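Local coordinates for protein translation initiation factor eIF2B subunit epsilon (Schizosaccharomyces pombe, PDB 5B04) that acts as a component of eIF2B, the complex that catalyses exchange of GDP for GTP on the gamma subunit of translation initiation factor eIF2, at residues Ala20-Asp25 with Gln64-Phe69; Ser175-Asp180 with Val187-Asn192; Glu316-Leu321 with Gly334-Val339. One frame throughout, in Å; residues are numbered along the deposited sequence.

The three contacts follow one another along the chain, each closing before the next opens. Contacts 1 and 2 reach the same large mixed sheet of the nucleotidyl-transferase-like part, with centres about 27 Å apart: contact 1 pairs two parallel strands in its buried core, and contact 2 is an antiparallel hairpin joined to it through strand 212-226. Contact 3 belongs to the beta-helical part, its centre about 35 Å from that of contact 1 and about 48 Å from that of contact 2, across the centre of the chain. The subunit is thus built from an alpha/beta unit, whose hairpin at contact 2 also meets the gamma subunit, followed by a stack of beta-helix coils.

Contact 1. Residues Ala20-Asp25 with Gln64-Phe69; sequences AIVLSD and QEVYVF
Ile21 reaches across to both Tyr67 and Phe69, the two aromatic side chains on its face of the sheet, and divides its branches between them. At CB the chain forks. With CG2 anti to the backbone N, that methyl leans forward along the strand and meets Phe69 CD2 at 3.8 Å; it lies at the edge of that ring, in its plane. The other branch, CG1, turns back beside the backbone N (chi1 -58°) and carries CD1 toward the second strand. There the methyl CD1 sits 3.7 Å from Tyr67 CB and equally near Tyr67 CD2, at the edge of the tyrosine ring. Leu23 CD1 adds a looser approach to Phe69 on the same face.

Ala20, Val22, Val66 and Val68 line the reverse face. Val22 CG2 meets Val66 CG1 at 4.0 Å, and Ala20 CB lies near Val66 CG2; just past the strand, Ser24 CB rests 3.7 Å from Val68 CG1.

Between the two layers the backbones run parallel, 18° apart in direction. Ala20 N donates to Glu65 O, Tyr67 N to Ala20 O at 3.0 Å and Val22 N to Tyr67 O at 2.9 Å; Phe69 N to Val22 O is a weak, bent continuation. Within its own strand, the Tyr67 hydroxyl donates to Glu65 OE1 from above the carboxylate plane, which ties the ring's hydroxyl end to its neighbour two residues back.

This is a beta-alpha-beta unit of the nucleotidyl-transferase fold. Helix 50-61 connects the strands and packs on Ala20, Val22 and Val66, while helix 108-115 covers Ile21 and Phe69 on the other face. Strand 123-127 flanks strand 19-23, and strand 94-99 flanks strand 65-70.

Contact 2. Residues Ser175-Asp180 with Val187-Asn192; sequences SVFVID and VHYQAN
The Phe177 and Tyr189 rings meet edge to face across a non-hydrogen-bonded pair of the hairpin. Tyr189 presents its CD1 edge to one face of Phe177, off toward the rim, with CD1 3.9 Å from Phe177 CZ; the centroids are 5.5 Å apart and the planes 64° from each other. Both side chains run side by side in the same direction. Phe177 CG lies beside its own backbone N, while Tyr189 CG is anti to its N (chi1 168°), and because the strands are antiparallel these two choices lean both rings toward the Ser175 end. Tyr189 CE1 therefore comes to 3.5 Å from Ser175 CB.

On the other face Val178 and His188 meet CB to CB at 3.6 Å, the valine's CG2 also touching the histidine CB. The imidazole leads away from strand 175-179, with Gln190 CG at its edge, and NE2 has a weak bond to Ser200 O. Farther along, Asn192 crosses Val176 at about a right angle, its OD1 beside Val176 CG2, while its ND2 is held by Ser174 OG and Asn216 OD1.

The backbone sets this register. Val176 N donates to Gln190 O at 3.0 Å and Val178 N to His188 O at 3.1 Å. Val187 and His188 both face Val178 in a classic beta bulge: Val187 N gives Val178 O a nearly linear bond of 2.8 Å, and His188 N adds a weak one.

Strand 212-226 pairs with strand 175-179 and packs against Val176 and Val178. Helix 243-252 lies on Tyr189, helix 204-209 touches Val187, and Met222 of the gamma subunit packs on Val176, Gln190 and Asn192.

Contact 3. Residues Glu316-Leu321 with Gly334-Val339; sequences EEDVVL and GAYTKV
Glu316 OE1 takes the backbone N-H of Ala335 at 2.8 Å, from above the carboxylate plane, and Ala335 CB tucks in beside the same oxygen. Two turns then lie one over the other. Asp318 CB comes within 3.9 Å of Tyr336 CE1, and the two side chains run alongside each other with carboxylate and ring planes only 12° apart; the backbones there are joined by a weak bond from Tyr336 N to Asp318 O. Val319 lies between the coils, CG2 near Gly334 O and CG1 near Thr337 O. Beyond it the short strands pair in parallel: Val320 N donates to Thr337 O at 2.8 Å, and Val339 N to Val320 O at 3.0 Å. Leu321 CD2 packs on Val339 CG2 at 3.7 Å, while Val320 CB rests against Lys338 CG on the opposite face.

A second shell positions these groups. The Glu316 carboxylate is gripped by a salt bridge from Arg352 to OE1 and by Thr305 N at OE2, and Thr337 OG1 donates to Gly334 O, bracing its turn from within. Replacing Glu316 with an alanine would probably leave the Ala335 N-H without this acceptor and Arg352 without this carboxylate as a charge partner.

Matching positions sit 18 residues apart, Asp318 over Tyr336 and Leu321 over Val339, with Asp318 and Tyr336 both at positive phi. One coil stacked on the next in this way, through short parallel strands and superposed turns, is the signature of the left-handed beta-helix built from hexapeptide repeats, the LbH domain of this subunit.

Contact 1. Residues Ala20-Asp25 with Gln64-Phe69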
ATOM      1  N   ALA I  20     -48.121 -18.441 -32.730  1.00 69.96           N
ATOM      2  CA  ALA I  20     -47.380 -19.686 -32.637  1.00 66.38           C
ATOM      3  C   ALA I  20     -48.325 -20.872 -32.658  1.00 69.83           C
ATOM      4  O   ALA I  20     -49.423 -20.815 -32.106  1.00 70.91           O
ATOM      5  CB  ALA I  20     -46.525 -19.705 -31.383  1.00 71.13           C
ATOM      6  N   ILE I  21     -47.888 -21.943 -33.307  1.00 68.96           N
ATOM      7  CA  ILE I  21     -48.687 -23.153 -33.407  1.00 60.63           C
ATOM      8  C   ILE I  21     -48.013 -24.300 -32.669  1.00 66.00           C
ATOM      9  O   ILE I  21     -47.000 -24.833 -33.121  1.00 64.68           O
ATOM     10  CB  ILE I  21     -48.919 -23.551 -34.872  1.00 65.02           C
ATOM     11  CG1 ILE I  21     -49.610 -22.412 -35.623  1.00 77.68           C
ATOM     12  CG2 ILE I  21     -49.740 -24.827 -34.953  1.00 74.86           C
ATOM     13  CD1 ILE I  21     -50.914 -21.970 -34.992  1.00 84.49           C
ATOM     14  N   VAL I  22     -48.581 -24.673 -31.529  1.00 77.87           N
ATOM     15  CA  VAL I  22     -48.036 -25.758 -30.726  1.00 68.91           C
ATOM     16  C   VAL I  22     -48.790 -27.056 -30.975  1.00 73.87           C
ATOM     17  O   VAL I  22     -49.972 -27.171 -30.655  1.00 68.01           O
ATOM     18  CB  VAL I  22     -48.091 -25.433 -29.222  1.00 53.77           C
ATOM     19  CG1 VAL I  22     -47.456 -26.557 -28.419  1.00 71.23           C
ATOM     20  CG2 VAL I  22     -47.396 -24.113 -28.941  1.00 65.08           C
ATOM     21  N   LEU I  23     -48.102 -28.032 -31.555  1.00 74.20           N
ATOM     22  CA  LEU I  23     -48.691 -29.348 -31.748  1.00 64.98           C
ATOM     23  C   LEU I  23     -48.445 -30.234 -30.540  1.00 74.37           C
ATOM     24  O   LEU I  23     -47.552 -31.082 -30.551  1.00 69.88           O
ATOM     25  CB  LEU I  23     -48.139 -30.021 -33.004  1.00 64.93           C
ATOM     26  CG  LEU I  23     -48.966 -29.847 -34.277  1.00 72.41           C
ATOM     27  CD1 LEU I  23     -48.761 -28.465 -34.877  1.00 72.59           C
ATOM     28  CD2 LEU I  23     -48.625 -30.937 -35.275  1.00 67.83           C
ATOM     29  N   SER I  24     -49.241 -30.034 -29.496  1.00 76.22           N
ATOM     30  CA  SER I  24     -49.220 -30.927 -28.349  1.00 60.80           C
ATOM     31  C   SER I  24     -49.722 -32.297 -28.784  1.00 77.24           C
ATOM     32  O   SER I  24     -50.187 -32.459 -29.913  1.00 91.24           O
ATOM     33  CB  SER I  24     -50.078 -30.374 -27.210  1.00 71.83           C
ATOM     34  OG  SER I  24     -50.038 -31.229 -26.080  1.00 94.30           O
ATOM     35  N   ASP I  25     -49.493 -33.286 -27.957  1.00 80.87           N
ATOM     36  CA  ASP I  25     -50.012 -34.590 -28.252  1.00 92.17           C
ATOM     37  C   ASP I  25     -49.199 -35.241 -29.319  1.00 77.23           C
ATOM     38  O   ASP I  25     -49.539 -36.315 -29.765  1.00 90.10           O
ATOM     39  CB  ASP I  25     -51.432 -34.470 -28.761  1.00 78.56           C
ATOM     40  CG  ASP I  25     -52.122 -35.794 -28.845  1.00 90.92           C
ATOM     41  OD1 ASP I  25     -52.714 -36.209 -27.843  1.00 90.47           O
ATOM     42  OD2 ASP I  25     -52.085 -36.424 -29.910  1.00 93.35           O
ATOM     43  N   GLN I  64     -47.849 -13.344 -29.796  1.00 79.28           N
ATOM     44  CA  GLN I  64     -49.065 -12.667 -29.361  1.00 74.91           C
ATOM     45  C   GLN I  64     -50.266 -13.608 -29.327  1.00 78.70           C
ATOM     46  O   GLN I  64     -51.288 -13.302 -28.713  1.00 71.46           O
ATOM     47  CB  GLN I  64     -49.371 -11.484 -30.284  1.00 85.33           C
ATOM     48  CG  GLN I  64     -48.240 -10.480 -30.432  1.00 85.55           C
ATOM     49  CD  GLN I  64     -48.228  -9.440 -29.328  1.00 88.94           C
ATOM     50  OE1 GLN I  64     -48.366  -9.765 -28.149  1.00 87.15           O
ATOM     51  NE2 GLN I  64     -48.066  -8.178 -29.709  1.00 85.62           N
ATOM     52  N   GLU I  65     -50.134 -14.758 -29.981  1.00 72.48           N
ATOM     53  CA  GLU I  65     -51.278 -15.631 -30.219  1.00 56.85           C
ATOM     54  C   GLU I  65     -50.850 -17.093 -30.351  1.00 69.34           C
ATOM     55  O   GLU I  65     -50.022 -17.429 -31.191  1.00 67.53           O
ATOM     56  CB  GLU I  65     -52.011 -15.165 -31.479  1.00 76.18           C
ATOM     57  CG  GLU I  65     -53.326 -15.857 -31.777  1.00 87.72           C
ATOM     58  CD  GLU I  65     -54.071 -15.179 -32.912  1.00 95.96           C
ATOM     59  OE1 GLU I  65     -54.581 -15.886 -33.805  1.00109.14           O
ATOM     60  OE2 GLU I  65     -54.142 -13.932 -32.912  1.00 76.62           O
ATOM     61  N   VAL I  66     -51.408 -17.965 -29.520  1.00 74.77           N
ATOM     62  CA  VAL I  66     -50.999 -19.366 -29.526  1.00 68.81           C
ATOM     63  C   VAL I  66     -52.169 -20.318 -29.754  1.00 77.40           C
ATOM     64  O   VAL I  66     -53.211 -20.205 -29.107  1.00 73.80           O
ATOM     65  CB  VAL I  66     -50.291 -19.745 -28.207  1.00 66.35           C
ATOM     66  CG1 VAL I  66     -50.041 -21.246 -28.138  1.00 72.82           C
ATOM     67  CG2 VAL I  66     -48.986 -18.980 -28.068  1.00 68.38           C
ATOM     68  N   TYR I  67     -51.992 -21.251 -30.685  1.00 73.04           N
ATOM     69  CA  TYR I  67     -52.970 -22.308 -30.910  1.00 75.14           C
ATOM     70  C   TYR I  67     -52.367 -23.670 -30.596  1.00 67.23           C
ATOM     71  O   TYR I  67     -51.393 -24.089 -31.219  1.00 62.63           O
ATOM     72  CB  TYR I  67     -53.485 -22.276 -32.348  1.00 80.34           C
ATOM     73  CG  TYR I  67     -54.272 -21.032 -32.674  1.00 84.05           C
ATOM     74  CD1 TYR I  67     -55.549 -20.841 -32.162  1.00 75.02           C
ATOM     75  CD2 TYR I  67     -53.739 -20.046 -33.492  1.00 81.58           C
ATOM     76  CE1 TYR I  67     -56.272 -19.703 -32.454  1.00 78.08           C
ATOM     77  CE2 TYR I  67     -54.455 -18.908 -33.792  1.00 90.38           C
ATOM     78  CZ  TYR I  67     -55.721 -18.739 -33.271  1.00 93.53           C
ATOM     79  OH  TYR I  67     -56.438 -17.603 -33.566  1.00101.47           O
ATOM     80  N   VAL I  68     -52.955 -24.356 -29.623  1.00 64.16           N
ATOM     81  CA  VAL I  68     -52.443 -25.648 -29.190  1.00 64.68           C
ATOM     82  C   VAL I  68     -53.278 -26.798 -29.743  1.00 69.18           C
ATOM     83  O   VAL I  68     -54.336 -27.123 -29.202  1.00 69.69           O
ATOM     84  CB  VAL I  68     -52.402 -25.750 -27.653  1.00 65.25           C
ATOM     85  CG1 VAL I  68     -51.673 -27.014 -27.228  1.00 61.48           C
ATOM     86  CG2 VAL I  68     -51.733 -24.521 -27.060  1.00 59.27           C
ATOM     87  N   PHE I  69     -52.802 -27.403 -30.826  1.00 64.07           N
ATOM     88  CA  PHE I  69     -53.436 -28.595 -31.372  1.00 63.82           C
ATOM     89  C   PHE I  69     -53.257 -29.763 -30.412  1.00 70.24           C
ATOM     90  O   PHE I  69     -52.133 -30.177 -30.127  1.00 79.10           O
ATOM     91  CB  PHE I  69     -52.857 -28.945 -32.745  1.00 69.93           C
ATOM     92  CG  PHE I  69     -53.424 -28.130 -33.872  1.00 71.55           C
ATOM     93  CD1 PHE I  69     -54.637 -28.470 -34.446  1.00 66.68           C
ATOM     94  CD2 PHE I  69     -52.742 -27.030 -34.363  1.00 74.32           C
ATOM     95  CE1 PHE I  69     -55.161 -27.729 -35.487  1.00 65.50           C
ATOM     96  CE2 PHE I  69     -53.263 -26.283 -35.402  1.00 72.60           C
ATOM     97  CZ  PHE I  69     -54.473 -26.633 -35.965  1.00 70.72           C
TER

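Contact 2. Residues Ser175-Asp180 with Val187-Asn192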
ATOM      1  N   SER I 175     -28.798 -34.549 -38.071  1.00 79.77           N
ATOM      2  CA  SER I 175     -29.042 -34.322 -39.489  1.00 74.48           C
ATOM      3  C   SER I 175     -27.882 -33.573 -40.136  1.00 85.52           C
ATOM      4  O   SER I 175     -27.171 -32.819 -39.471  1.00 90.88           O
ATOM      5  CB  SER I 175     -30.343 -33.540 -39.690  1.00 81.72           C
ATOM      6  OG  SER I 175     -31.427 -34.166 -39.027  1.00 93.05           O
ATOM      7  N   VAL I 176     -27.695 -33.785 -41.435  1.00 77.03           N
ATOM      8  CA  VAL I 176     -26.664 -33.071 -42.179  1.00 68.72           C
ATOM      9  C   VAL I 176     -27.253 -31.869 -42.906  1.00 69.62           C
ATOM     10  O   VAL I 176     -28.162 -32.009 -43.725  1.00 78.92           O
ATOM     11  CB  VAL I 176     -25.960 -33.979 -43.205  1.00 73.89           C
ATOM     12  CG1 VAL I 176     -24.991 -33.168 -44.052  1.00 59.49           C
ATOM     13  CG2 VAL I 176     -25.233 -35.111 -42.501  1.00 64.73           C
ATOM     14  N   PHE I 177     -26.731 -30.688 -42.596  1.00 73.60           N
ATOM     15  CA  PHE I 177     -27.143 -29.464 -43.268  1.00 67.03           C
ATOM     16  C   PHE I 177     -26.042 -28.965 -44.194  1.00 67.58           C
ATOM     17  O   PHE I 177     -24.861 -29.022 -43.852  1.00 80.25           O
ATOM     18  CB  PHE I 177     -27.498 -28.375 -42.250  1.00 62.24           C
ATOM     19  CG  PHE I 177     -28.786 -28.618 -41.514  1.00 65.51           C
ATOM     20  CD1 PHE I 177     -28.848 -29.534 -40.477  1.00 79.15           C
ATOM     21  CD2 PHE I 177     -29.931 -27.916 -41.848  1.00 72.14           C
ATOM     22  CE1 PHE I 177     -30.032 -29.753 -39.795  1.00 74.73           C
ATOM     23  CE2 PHE I 177     -31.117 -28.128 -41.171  1.00 74.85           C
ATOM     24  CZ  PHE I 177     -31.167 -29.049 -40.143  1.00 77.84           C
ATOM     25  N   VAL I 178     -26.430 -28.485 -45.370  1.00 59.19           N
ATOM     26  CA  VAL I 178     -25.493 -27.819 -46.266  1.00 65.45           C
ATOM     27  C   VAL I 178     -25.983 -26.399 -46.509  1.00 69.23           C
ATOM     28  O   VAL I 178     -26.989 -26.184 -47.185  1.00 78.97           O
ATOM     29  CB  VAL I 178     -25.340 -28.560 -47.603  1.00 67.98           C
ATOM     30  CG1 VAL I 178     -24.403 -27.795 -48.526  1.00 65.86           C
ATOM     31  CG2 VAL I 178     -24.828 -29.973 -47.369  1.00 63.50           C
ATOM     32  N   ILE I 179     -25.268 -25.433 -45.945  1.00 67.57           N
ATOM     33  CA  ILE I 179     -25.753 -24.061 -45.891  1.00 64.58           C
ATOM     34  C   ILE I 179     -24.838 -23.081 -46.622  1.00 70.86           C
ATOM     35  O   ILE I 179     -23.614 -23.198 -46.564  1.00 84.07           O
ATOM     36  CB  ILE I 179     -25.909 -23.598 -44.428  1.00 54.80           C
ATOM     37  CG1 ILE I 179     -26.334 -24.769 -43.538  1.00 44.97           C
ATOM     38  CG2 ILE I 179     -26.901 -22.458 -44.330  1.00 65.93           C
ATOM     39  CD1 ILE I 179     -26.546 -24.391 -42.089  1.00 53.29           C
ATOM     40  N   ASP I 180     -25.443 -22.119 -47.314  1.00 74.62           N
ATOM     41  CA  ASP I 180     -24.696 -21.033 -47.936  1.00 79.25           C
ATOM     42  C   ASP I 180     -24.117 -20.150 -46.836  1.00 80.55           C
ATOM     43  O   ASP I 180     -24.859 -19.529 -46.079  1.00 78.40           O
ATOM     44  CB  ASP I 180     -25.596 -20.225 -48.875  1.00 75.82           C
ATOM     45  CG  ASP I 180     -24.813 -19.337 -49.828  1.00 85.88           C
ATOM     46  OD1 ASP I 180     -23.784 -18.761 -49.415  1.00 92.41           O
ATOM     47  OD2 ASP I 180     -25.231 -19.215 -50.998  1.00 87.78           O
ATOM     48  N   VAL I 187     -29.381 -25.546 -48.558  1.00 72.60           N
ATOM     49  CA  VAL I 187     -29.463 -26.047 -49.923  1.00 67.04           C
ATOM     50  C   VAL I 187     -29.588 -27.566 -49.922  1.00 72.26           C
ATOM     51  O   VAL I 187     -29.966 -28.171 -50.925  1.00 86.21           O
ATOM     52  CB  VAL I 187     -28.239 -25.627 -50.756  1.00 75.60           C
ATOM     53  CG1 VAL I 187     -28.578 -25.656 -52.237  1.00 93.04           C
ATOM     54  CG2 VAL I 187     -27.784 -24.235 -50.355  1.00 79.41           C
ATOM     55  N   HIS I 188     -29.278 -28.178 -48.786  1.00 75.38           N
ATOM     56  CA  HIS I 188     -29.405 -29.622 -48.651  1.00 67.43           C
ATOM     57  C   HIS I 188     -29.786 -30.026 -47.234  1.00 79.79           C
ATOM     58  O   HIS I 188     -29.275 -29.480 -46.257  1.00 79.91           O
ATOM     59  CB  HIS I 188     -28.103 -30.318 -49.054  1.00 73.82           C
ATOM     60  CG  HIS I 188     -28.229 -31.803 -49.194  1.00 88.35           C
ATOM     61  ND1 HIS I 188     -28.439 -32.639 -48.118  1.00 90.29           N
ATOM     62  CD2 HIS I 188     -28.174 -32.601 -50.285  1.00 95.55           C
ATOM     63  CE1 HIS I 188     -28.511 -33.888 -48.542  1.00 84.66           C
ATOM     64  NE2 HIS I 188     -28.350 -33.893 -49.853  1.00 93.81           N
ATOM     65  N   TYR I 189     -30.694 -30.990 -47.139  1.00 73.60           N
ATOM     66  CA  TYR I 189     -31.037 -31.606 -45.867  1.00 62.34           C
ATOM     67  C   TYR I 189     -31.193 -33.110 -46.035  1.00 69.64           C
ATOM     68  O   TYR I 189     -31.920 -33.572 -46.913  1.00 86.09           O
ATOM     69  CB  TYR I 189     -32.324 -31.011 -45.291  1.00 69.89           C
ATOM     70  CG  TYR I 189     -32.881 -31.802 -44.126  1.00 69.84           C
ATOM     71  CD1 TYR I 189     -32.391 -31.618 -42.840  1.00 77.55           C
ATOM     72  CD2 TYR I 189     -33.894 -32.736 -44.312  1.00 89.43           C
ATOM     73  CE1 TYR I 189     -32.892 -32.340 -41.773  1.00 81.26           C
ATOM     74  CE2 TYR I 189     -34.399 -33.465 -43.251  1.00 88.21           C
ATOM     75  CZ  TYR I 189     -33.895 -33.263 -41.985  1.00 81.06           C
ATOM     76  OH  TYR I 189     -34.397 -33.982 -40.926  1.00 93.31           O
ATOM     77  N   GLN I 190     -30.503 -33.869 -45.192  1.00 79.43           N
ATOM     78  CA  GLN I 190     -30.736 -35.303 -45.101  1.00 81.13           C
ATOM     79  C   GLN I 190     -30.500 -35.768 -43.667  1.00 85.07           C
ATOM     80  O   GLN I 190     -29.434 -35.547 -43.091  1.00 91.99           O
ATOM     81  CB  GLN I 190     -29.850 -36.077 -46.086  1.00 76.48           C
ATOM     82  CG  GLN I 190     -28.351 -35.917 -45.891  1.00 87.26           C
ATOM     83  CD  GLN I 190     -27.563 -37.025 -46.559  1.00 88.37           C
ATOM     84  OE1 GLN I 190     -27.319 -36.990 -47.765  1.00 86.58           O
ATOM     85  NE2 GLN I 190     -27.162 -38.020 -45.776  1.00 86.28           N
ATOM     86  N   ALA I 191     -31.518 -36.391 -43.087  1.00 79.07           N
ATOM     87  CA  ALA I 191     -31.425 -36.874 -41.718  1.00 87.95           C
ATOM     88  C   ALA I 191     -30.484 -38.066 -41.637  1.00 81.33           C
ATOM     89  O   ALA I 191     -30.491 -38.935 -42.508  1.00 91.81           O
ATOM     90  CB  ALA I 191     -32.801 -37.243 -41.189  1.00 93.27           C
ATOM     91  N   ASN I 192     -29.666 -38.099 -40.592  1.00 89.72           N
ATOM     92  CA  ASN I 192     -28.750 -39.209 -40.383  1.00 95.83           C
ATOM     93  C   ASN I 192     -29.490 -40.484 -39.999  1.00 92.76           C
ATOM     94  O   ASN I 192     -30.238 -40.510 -39.024  1.00 91.49           O
ATOM     95  CB  ASN I 192     -27.720 -38.865 -39.305  1.00 96.48           C
ATOM     96  CG  ASN I 192     -26.804 -37.733 -39.716  1.00 87.16           C
ATOM     97  OD1 ASN I 192     -26.528 -37.542 -40.900  1.00 98.02           O
ATOM     98  ND2 ASN I 192     -26.324 -36.974 -38.738  1.00 82.59           N
TER

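Contact 3. Residues Glu316-Leu321 with Gly334-Val339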
ATOM      1  N   GLU I 316     -37.004 -27.183  -2.088  1.00 59.83           N
ATOM      2  CA  GLU I 316     -38.080 -26.278  -1.709  1.00 65.00           C
ATOM      3  C   GLU I 316     -38.135 -26.170  -0.193  1.00 59.83           C
ATOM      4  O   GLU I 316     -37.491 -26.944   0.513  1.00 75.38           O
ATOM      5  CB  GLU I 316     -39.425 -26.759  -2.257  1.00 65.65           C
ATOM      6  CG  GLU I 316     -39.797 -26.178  -3.610  1.00 64.26           C
ATOM      7  CD  GLU I 316     -41.231 -26.481  -3.994  1.00 67.30           C
ATOM      8  OE1 GLU I 316     -41.566 -27.673  -4.158  1.00 68.76           O
ATOM      9  OE2 GLU I 316     -42.028 -25.527  -4.123  1.00 68.44           O
ATOM     10  N   GLU I 317     -38.898 -25.206   0.308  1.00 58.35           N
ATOM     11  CA  GLU I 317     -39.085 -25.073   1.745  1.00 65.44           C
ATOM     12  C   GLU I 317     -39.926 -26.233   2.268  1.00 71.30           C
ATOM     13  O   GLU I 317     -40.566 -26.943   1.490  1.00 74.47           O
ATOM     14  CB  GLU I 317     -39.738 -23.731   2.085  1.00 63.78           C
ATOM     15  CG  GLU I 317     -38.866 -22.524   1.764  1.00 85.69           C
ATOM     16  CD  GLU I 317     -39.571 -21.206   2.022  1.00102.73           C
ATOM     17  OE1 GLU I 317     -40.696 -21.225   2.565  1.00 91.73           O
ATOM     18  OE2 GLU I 317     -38.999 -20.149   1.679  1.00 97.01           O
ATOM     19  N   ASP I 318     -39.904 -26.424   3.585  1.00 75.61           N
ATOM     20  CA  ASP I 318     -40.661 -27.486   4.251  1.00 69.29           C
ATOM     21  C   ASP I 318     -40.265 -28.888   3.787  1.00 68.75           C
ATOM     22  O   ASP I 318     -41.096 -29.795   3.767  1.00 72.97           O
ATOM     23  CB  ASP I 318     -42.165 -27.283   4.048  1.00 65.27           C
ATOM     24  CG  ASP I 318     -42.669 -25.998   4.673  1.00 72.44           C
ATOM     25  OD1 ASP I 318     -42.839 -25.967   5.910  1.00 86.36           O
ATOM     26  OD2 ASP I 318     -42.896 -25.022   3.929  1.00 78.69           O
ATOM     27  N   VAL I 319     -39.002 -29.064   3.416  1.00 71.41           N
ATOM     28  CA  VAL I 319     -38.479 -30.393   3.118  1.00 62.30           C
ATOM     29  C   VAL I 319     -37.857 -30.987   4.376  1.00 58.94           C
ATOM     30  O   VAL I 319     -37.003 -30.366   5.007  1.00 83.44           O
ATOM     31  CB  VAL I 319     -37.432 -30.368   1.987  1.00 58.06           C
ATOM     32  CG1 VAL I 319     -36.680 -31.690   1.925  1.00 48.80           C
ATOM     33  CG2 VAL I 319     -38.099 -30.070   0.657  1.00 53.84           C
ATOM     34  N   VAL I 320     -38.293 -32.188   4.741  1.00 70.13           N
ATOM     35  CA  VAL I 320     -37.811 -32.831   5.957  1.00 81.60           C
ATOM     36  C   VAL I 320     -36.672 -33.802   5.669  1.00 71.04           C
ATOM     37  O   VAL I 320     -36.894 -34.918   5.197  1.00 70.01           O
ATOM     38  CB  VAL I 320     -38.943 -33.585   6.679  1.00 71.57           C
ATOM     39  CG1 VAL I 320     -38.431 -34.192   7.976  1.00 71.25           C
ATOM     40  CG2 VAL I 320     -40.112 -32.651   6.949  1.00 67.24           C
ATOM     41  N   LEU I 321     -35.448 -33.368   5.954  1.00 71.29           N
ATOM     42  CA  LEU I 321     -34.281 -34.226   5.805  1.00 74.30           C
ATOM     43  C   LEU I 321     -33.803 -34.715   7.162  1.00 80.79           C
ATOM     44  O   LEU I 321     -33.311 -33.932   7.975  1.00 91.61           O
ATOM     45  CB  LEU I 321     -33.148 -33.490   5.088  1.00 69.92           C
ATOM     46  CG  LEU I 321     -33.381 -33.097   3.630  1.00 69.28           C
ATOM     47  CD1 LEU I 321     -32.089 -32.599   3.005  1.00 65.54           C
ATOM     48  CD2 LEU I 321     -33.947 -34.265   2.842  1.00 70.98           C
ATOM     49  N   GLY I 334     -38.917 -31.685  -4.070  1.00 54.13           N
ATOM     50  CA  GLY I 334     -40.104 -30.863  -3.918  1.00 49.15           C
ATOM     51  C   GLY I 334     -40.476 -30.674  -2.461  1.00 56.24           C
ATOM     52  O   GLY I 334     -39.992 -31.396  -1.591  1.00 60.54           O
ATOM     53  N   ALA I 335     -41.343 -29.701  -2.194  1.00 48.15           N
ATOM     54  CA  ALA I 335     -41.733 -29.372  -0.828  1.00 58.76           C
ATOM     55  C   ALA I 335     -42.491 -30.514  -0.157  1.00 57.42           C
ATOM     56  O   ALA I 335     -43.036 -31.389  -0.829  1.00 63.42           O
ATOM     57  CB  ALA I 335     -42.572 -28.103  -0.812  1.00 50.21           C
ATOM     58  N   TYR I 336     -42.500 -30.494   1.174  1.00 61.25           N
ATOM     59  CA  TYR I 336     -43.234 -31.459   1.994  1.00 70.84           C
ATOM     60  C   TYR I 336     -42.760 -32.898   1.789  1.00 71.37           C
ATOM     61  O   TYR I 336     -43.488 -33.847   2.083  1.00 72.94           O
ATOM     62  CB  TYR I 336     -44.737 -31.359   1.715  1.00 65.33           C
ATOM     63  CG  TYR I 336     -45.268 -29.947   1.796  1.00 64.76           C
ATOM     64  CD1 TYR I 336     -45.396 -29.303   3.020  1.00 63.78           C
ATOM     65  CD2 TYR I 336     -45.635 -29.255   0.650  1.00 67.61           C
ATOM     66  CE1 TYR I 336     -45.878 -28.010   3.100  1.00 72.86           C
ATOM     67  CE2 TYR I 336     -46.119 -27.962   0.719  1.00 70.70           C
ATOM     68  CZ  TYR I 336     -46.238 -27.345   1.946  1.00 77.61           C
ATOM     69  OH  TYR I 336     -46.719 -26.058   2.023  1.00 78.06           O
ATOM     70  N   THR I 337     -41.537 -33.054   1.293  1.00 65.46           N
ATOM     71  CA  THR I 337     -40.959 -34.376   1.088  1.00 64.20           C
ATOM     72  C   THR I 337     -40.122 -34.790   2.294  1.00 67.37           C
ATOM     73  O   THR I 337     -39.352 -33.994   2.829  1.00 69.31           O
ATOM     74  CB  THR I 337     -40.086 -34.422  -0.181  1.00 63.84           C
ATOM     75  OG1 THR I 337     -40.880 -34.078  -1.324  1.00 68.93           O
ATOM     76  CG2 THR I 337     -39.498 -35.811  -0.383  1.00 56.68           C
ATOM     77  N   LYS I 338     -40.284 -36.038   2.721  1.00 70.20           N
ATOM     78  CA  LYS I 338     -39.524 -36.571   3.843  1.00 54.15           C
ATOM     79  C   LYS I 338     -38.561 -37.650   3.367  1.00 68.86           C
ATOM     80  O   LYS I 338     -38.924 -38.499   2.553  1.00 68.89           O
ATOM     81  CB  LYS I 338     -40.466 -37.137   4.906  1.00 62.30           C
ATOM     82  CG  LYS I 338     -41.543 -36.165   5.351  1.00 86.48           C
ATOM     83  CD  LYS I 338     -42.588 -36.852   6.214  1.00 98.82           C
ATOM     84  CE  LYS I 338     -43.937 -36.164   6.089  1.00101.74           C
ATOM     85  NZ  LYS I 338     -43.815 -34.805   5.493  1.00102.37           N
ATOM     86  N   VAL I 339     -37.330 -37.611   3.866  1.00 67.78           N
ATOM     87  CA  VAL I 339     -36.356 -38.649   3.548  1.00 67.42           C
ATOM     88  C   VAL I 339     -35.843 -39.285   4.837  1.00 68.29           C
ATOM     89  O   VAL I 339     -35.504 -38.586   5.793  1.00 70.01           O
ATOM     90  CB  VAL I 339     -35.174 -38.099   2.729  1.00 64.10           C
ATOM     91  CG1 VAL I 339     -34.340 -39.245   2.182  1.00 57.37           C
ATOM     92  CG2 VAL I 339     -35.680 -37.226   1.591  1.00 66.70           C
TER